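Side-chain contact in putative Type I topoisomerase (Deinococcus radiodurans, PDB 3M4A), which probably relaxes supercoiled DNA as a type IB topoisomerase, cutting one strand, letting the duplex swivel and resealing the break without ATP: residues K265-C270 against R297-K302. Residues are numbered along the deposited sequence; the frame is centred on the assembly and turned at random.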
ATOM      1  N   LYS A 265     -20.955  16.328  11.249  1.00 18.28           N
ATOM      2  CA  LYS A 265     -20.784  17.173  10.066  1.00 18.07           C
ATOM      3  C   LYS A 265     -19.340  17.097   9.550  1.00 17.05           C
ATOM      4  O   LYS A 265     -19.101  17.090   8.338  1.00 17.04           O
ATOM      5  CB  LYS A 265     -21.116  18.634  10.391  1.00 18.31           C
ATOM      6  CG  LYS A 265     -21.007  19.583   9.191  1.00 19.60           C
ATOM      7  CD  LYS A 265     -20.614  21.011   9.570  1.00 21.38           C
ATOM      8  CE  LYS A 265     -19.102  21.174   9.757  1.00 23.68           C
ATOM      9  NZ  LYS A 265     -18.361  20.966   8.483  1.00 25.60           N
ATOM     10  N   VAL A 266     -18.383  17.081  10.469  1.00 15.95           N
ATOM     11  CA  VAL A 266     -16.969  16.987  10.081  1.00 15.01           C
ATOM     12  C   VAL A 266     -16.713  15.632   9.411  1.00 14.16           C
ATOM     13  O   VAL A 266     -15.975  15.543   8.413  1.00 13.19           O
ATOM     14  CB  VAL A 266     -16.001  17.177  11.280  1.00 14.64           C
ATOM     15  CG1 VAL A 266     -14.529  17.071  10.817  1.00 14.16           C
ATOM     16  CG2 VAL A 266     -16.245  18.521  11.986  1.00 15.54           C
ATOM     17  N   LEU A 267     -17.324  14.583   9.948  1.00 13.72           N
ATOM     18  CA  LEU A 267     -17.201  13.250   9.358  1.00 13.61           C
ATOM     19  C   LEU A 267     -17.718  13.226   7.919  1.00 13.43           C
ATOM     20  O   LEU A 267     -17.118  12.586   7.064  1.00 13.21           O
ATOM     21  CB  LEU A 267     -17.917  12.201  10.206  1.00 13.58           C
ATOM     22  CG  LEU A 267     -17.335  11.923  11.594  1.00 12.91           C
ATOM     23  CD1 LEU A 267     -18.116  10.799  12.256  1.00 14.88           C
ATOM     24  CD2 LEU A 267     -15.842  11.576  11.524  1.00 11.33           C
ATOM     25  N   VAL A 268     -18.825  13.920   7.649  1.00 13.25           N
ATOM     26  CA  VAL A 268     -19.337  14.032   6.267  1.00 13.63           C
ATOM     27  C   VAL A 268     -18.290  14.665   5.351  1.00 13.38           C
ATOM     28  O   VAL A 268     -18.000  14.120   4.283  1.00 13.60           O
ATOM     29  CB  VAL A 268     -20.667  14.845   6.204  1.00 13.88           C
ATOM     30  CG1 VAL A 268     -21.051  15.176   4.755  1.00 14.51           C
ATOM     31  CG2 VAL A 268     -21.772  14.074   6.893  1.00 14.74           C
ATOM     32  N   ASP A 269     -17.706  15.782   5.771  1.00 13.17           N
ATOM     33  CA  ASP A 269     -16.667  16.461   4.991  1.00 13.16           C
ATOM     34  C   ASP A 269     -15.454  15.558   4.758  1.00 12.69           C
ATOM     35  O   ASP A 269     -14.873  15.550   3.671  1.00 12.44           O
ATOM     36  CB  ASP A 269     -16.194  17.732   5.690  1.00 14.04           C
ATOM     37  CG  ASP A 269     -17.218  18.852   5.643  1.00 16.45           C
ATOM     38  OD1 ASP A 269     -18.092  18.852   4.747  1.00 20.01           O
ATOM     39  OD2 ASP A 269     -17.116  19.754   6.495  1.00 20.67           O
ATOM     40  N   CYS A 270     -15.077  14.822   5.797  1.00 11.75           N
ATOM     41  CA  CYS A 270     -13.955  13.883   5.732  1.00 11.55           C
ATOM     42  C   CYS A 270     -14.186  12.803   4.679  1.00 11.37           C
ATOM     43  O   CYS A 270     -13.321  12.577   3.828  1.00 10.75           O
ATOM     44  CB  CYS A 270     -13.730  13.261   7.111  1.00 11.22           C
ATOM     45  SG  CYS A 270     -12.474  11.977   7.209  1.00 10.69           S
ATOM     46  N   ARG A 297     -13.340   6.958  17.425  1.00  8.72           N
ATOM     47  CA  ARG A 297     -12.444   7.735  18.263  1.00  8.76           C
ATOM     48  C   ARG A 297     -12.701   9.232  18.142  1.00  8.81           C
ATOM     49  O   ARG A 297     -12.744   9.950  19.150  1.00  9.03           O
ATOM     50  CB  ARG A 297     -10.983   7.382  17.971  1.00  8.66           C
ATOM     51  CG  ARG A 297     -10.630   5.948  18.269  1.00  8.08           C
ATOM     52  CD  ARG A 297     -10.745   5.538  19.745  1.00  8.90           C
ATOM     53  NE  ARG A 297     -10.410   4.128  19.819  1.00  8.61           N
ATOM     54  CZ  ARG A 297     -11.264   3.127  19.599  1.00  8.07           C
ATOM     55  NH1 ARG A 297     -12.546   3.378  19.342  1.00 10.38           N
ATOM     56  NH2 ARG A 297     -10.853   1.871  19.638  1.00  9.81           N
ATOM     57  N   TYR A 298     -12.907   9.714  16.918  1.00  8.95           N
ATOM     58  CA  TYR A 298     -13.197  11.126  16.705  1.00  9.55           C
ATOM     59  C   TYR A 298     -14.432  11.570  17.486  1.00 10.15           C
ATOM     60  O   TYR A 298     -14.433  12.623  18.116  1.00  9.92           O
ATOM     61  CB  TYR A 298     -13.380  11.415  15.213  1.00  9.10           C
ATOM     62  CG  TYR A 298     -13.595  12.875  14.932  1.00  9.32           C
ATOM     63  CD1 TYR A 298     -12.546  13.787  15.055  1.00  7.18           C
ATOM     64  CD2 TYR A 298     -14.858  13.362  14.579  1.00  9.00           C
ATOM     65  CE1 TYR A 298     -12.739  15.133  14.812  1.00  8.87           C
ATOM     66  CE2 TYR A 298     -15.063  14.706  14.326  1.00  8.89           C
ATOM     67  CZ  TYR A 298     -14.009  15.591  14.445  1.00  8.98           C
ATOM     68  OH  TYR A 298     -14.203  16.934  14.209  1.00 10.76           O
ATOM     69  N   LEU A 299     -15.470  10.753  17.450  1.00 11.62           N
ATOM     70  CA  LEU A 299     -16.725  11.051  18.150  1.00 12.64           C
ATOM     71  C   LEU A 299     -16.579  11.063  19.677  1.00 13.66           C
ATOM     72  O   LEU A 299     -17.370  11.714  20.374  1.00 14.54           O
ATOM     73  CB  LEU A 299     -17.818  10.070  17.715  1.00 12.99           C
ATOM     74  CG  LEU A 299     -18.305  10.321  16.285  1.00 13.55           C
ATOM     75  CD1 LEU A 299     -19.209   9.200  15.805  1.00 14.79           C
ATOM     76  CD2 LEU A 299     -18.999  11.653  16.173  1.00 16.09           C
ATOM     77  N   ASP A 300     -15.559  10.378  20.177  1.00 14.16           N
ATOM     78  CA  ASP A 300     -15.184  10.405  21.589  1.00 14.36           C
ATOM     79  C   ASP A 300     -14.083  11.435  21.895  1.00 14.37           C
ATOM     80  O   ASP A 300     -13.517  11.427  22.994  1.00 15.12           O
ATOM     81  CB  ASP A 300     -14.737   9.003  22.027  1.00 14.90           C
ATOM     82  CG  ASP A 300     -15.912   8.040  22.220  1.00 16.36           C
ATOM     83  OD1 ASP A 300     -17.061   8.506  22.314  1.00 20.44           O
ATOM     84  OD2 ASP A 300     -15.675   6.825  22.277  1.00 19.59           O
ATOM     85  N   GLY A 301     -13.760  12.294  20.922  1.00 13.52           N
ATOM     86  CA  GLY A 301     -12.815  13.399  21.107  1.00 13.17           C
ATOM     87  C   GLY A 301     -11.343  13.013  21.033  1.00 12.67           C
ATOM     88  O   GLY A 301     -10.482  13.711  21.583  1.00 12.83           O
ATOM     89  N   LYS A 302     -11.048  11.914  20.340  1.00 12.37           N
ATOM     90  CA  LYS A 302      -9.681  11.419  20.239  1.00 11.99           C
ATOM     91  C   LYS A 302      -9.244  11.360  18.782  1.00 11.04           C
ATOM     92  O   LYS A 302     -10.001  10.922  17.926  1.00  9.71           O
ATOM     93  CB  LYS A 302      -9.567  10.043  20.875  1.00 12.81           C
ATOM     94  CG  LYS A 302      -9.872  10.050  22.388  1.00 13.21           C
ATOM     95  CD  LYS A 302      -9.958   8.646  22.941  1.00 14.46           C
ATOM     96  CE  LYS A 302     -10.083   8.655  24.470  1.00 16.65           C
ATOM     97  NZ  LYS A 302     -11.082   7.656  24.906  1.00 19.53           N
TER
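A trans first torsion (chi1 -176°) swings the ring of Y298 out from the last turn of helix 292-299 to V266 and L267, while L267, its CG set anti to the carbonyl carbon (chi1 -67°), extends the other way past the ring. The two side chains slide by each other in opposite directions, and CD2 of L267 settles 3.7 Å from CD2 of Y298, obliquely to the ring. V266 meets the far end of the tyrosine, crossing it at about a right angle; its CG1 and CG2 each lie 3.4 Å from OH of Y298, so that the phenol oxygen rests against both branches of the valine. The other methyl of L267, CD1, is 4.0 Å from CD1 of L299, which extends the apolar patch toward a more open margin. No hydrogen bond joins the two segments, yet the buried phenol is satisfied: its OH is hydrogen-bonded to the carbonyl O of G255, which ties the far end of the ring to the backbone there. Just beyond Y298 the helix closes in a Schellman motif, where N of K302 bonds to O of R297 at 2.9 Å and N of G301, a residue of positive phi (80°), bonds to O of Y298. This is structural packing about 27 Å from the bound DNA at its nearest atom: the C-terminal turn of helix 292-299 packs on helix 260-278, whose segment 265-270 belongs to the topoisomerase catalytic core, V266 also touches L251 of helix 235-254, and F295, on the same helix as Y298, packs on L267 and C270.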